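Local coordinates for metallopeptidase containing co-catalytic metalloactive site (Shewanella denitrificans OS217, PDB 3B2Y), which is a putative zinc-dependent metallopeptidase of the M14 family, probably acting as a metallocarboxypeptidase, and holds a nickel ion in this crystal, at residues R91-Q94 and P95-E99. Sequence-based numbering, arbitrary orientation.
Sequences RGLQ and PALFE
L97 closes a beta turn of the type I/III kind back onto Q94, with P95 at its second position: L97 N donates to Q94 O at 3.1 Å, an i to i+3 bond that opens a short 3-10-like coil in the link between helix 81-92 and strand 102-106 of the M14 peptidase fold. After helix 81-92 the chain runs extended through L93 and Q94 and coils again from P95 onward. Two more bonds of the same spacing follow, F98 N to P95 O at 3.0 Å and E99 N to A96 O at 3.1 Å. The first bond is fairly straight at the hydrogen, 158°, but the donor sits well above the carbonyl plane of Q94. A96 N lies slightly nearer the same oxygen, but at an angle too poor for a bond.

On the side facing strand 102-106, L93 and L97 meet through their branch ends in a small apolar patch at the surface, away from the nickel site. L97 carries CG anti to its backbone N (chi1 168°), which swings L97 CD2 back across the turn into the fork of L93, 3.8 Å from both L93 CD1 and L93 CD2. F98 adds its ring obliquely, with F98 CZ at 4.4 Å from L93 CD1. Beyond this patch L97 and F98 rest on L103 of strand 102-106, while R38 of helix 25-39 hydrogen-bonds L93 O, tying the link to both neighbours. Toward helix 25-39, where Q94 touches R38 and P95 touches L39, the Q94 side chain, bent at chi2, lies alongside the P95 ring and brings Q94 OE1 to 3.4 Å from P95 CD.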
# COMPACT_ATOMS: atom_id res chain seq x y z
N ARG A 91 7.67 -12.75 -2.64
CA ARG A 91 8.29 -13.88 -3.33
C ARG A 91 9.78 -13.65 -3.59
O ARG A 91 10.54 -14.62 -3.61
CB ARG A 91 7.54 -14.24 -4.62
CG ARG A 91 6.18 -14.84 -4.38
CD ARG A 91 5.73 -15.75 -5.49
NE ARG A 91 4.39 -16.26 -5.20
CZ ARG A 91 3.54 -16.76 -6.09
NH1 ARG A 91 3.84 -16.83 -7.39
NH2 ARG A 91 2.35 -17.18 -5.67
N GLY A 92 10.20 -12.40 -3.77
CA GLY A 92 11.59 -12.06 -4.10
C GLY A 92 12.54 -11.95 -2.91
O GLY A 92 13.75 -12.01 -3.09
N LEU A 93 12.00 -11.88 -1.71
CA LEU A 93 12.75 -11.60 -0.48
C LEU A 93 13.30 -12.88 0.15
O LEU A 93 12.69 -13.91 0.04
CB LEU A 93 11.77 -11.02 0.55
CG LEU A 93 11.20 -9.64 0.27
CD1 LEU A 93 10.43 -9.12 1.48
CD2 LEU A 93 12.30 -8.69 -0.14
N GLN A 94 14.38 -12.74 0.91
CA GLN A 94 14.86 -13.78 1.81
C GLN A 94 14.79 -13.28 3.25
O GLN A 94 14.79 -12.07 3.52
CB GLN A 94 16.31 -14.16 1.43
CG GLN A 94 16.45 -14.98 0.10
CD GLN A 94 15.65 -16.29 0.11
OE1 GLN A 94 15.64 -17.02 1.10
NE2 GLN A 94 14.99 -16.60 -1.00
N PRO A 95 14.78 -14.20 4.22
CA PRO A 95 14.80 -13.75 5.60
C PRO A 95 15.91 -12.79 6.01
O PRO A 95 15.70 -12.02 6.95
CB PRO A 95 14.91 -15.05 6.38
CG PRO A 95 14.29 -16.06 5.50
CD PRO A 95 14.73 -15.67 4.13
N ALA A 96 17.08 -12.81 5.36
CA ALA A 96 18.16 -11.85 5.66
C ALA A 96 17.74 -10.37 5.64
O ALA A 96 18.40 -9.56 6.30
CB ALA A 96 19.35 -12.04 4.71
N LEU A 97 16.74 -10.03 4.84
CA LEU A 97 16.23 -8.63 4.79
C LEU A 97 15.91 -8.21 6.22
O LEU A 97 16.32 -7.16 6.68
CB LEU A 97 15.03 -8.51 3.88
CG LEU A 97 14.32 -7.15 4.04
CD1 LEU A 97 15.31 -5.97 3.75
CD2 LEU A 97 13.05 -7.08 3.25
N PHE A 98 15.28 -9.10 6.98
CA PHE A 98 14.82 -8.72 8.31
C PHE A 98 15.91 -8.49 9.33
O PHE A 98 15.65 -7.92 10.39
CB PHE A 98 13.75 -9.70 8.78
CG PHE A 98 12.69 -9.91 7.76
CD1 PHE A 98 11.98 -8.84 7.27
CD2 PHE A 98 12.46 -11.14 7.22
CE1 PHE A 98 11.02 -9.01 6.28
CE2 PHE A 98 11.49 -11.30 6.24
CZ PHE A 98 10.79 -10.23 5.76
N GLU A 99 17.16 -8.84 9.00
CA GLU A 99 18.30 -8.48 9.86
C GLU A 99 18.66 -7.02 9.81
O GLU A 99 19.40 -6.55 10.67
CB GLU A 99 19.55 -9.29 9.49
CG GLU A 99 19.31 -10.79 9.64
CD GLU A 99 20.53 -11.63 9.30
OE1 GLU A 99 21.66 -11.10 9.32
OE2 GLU A 99 20.34 -12.83 9.01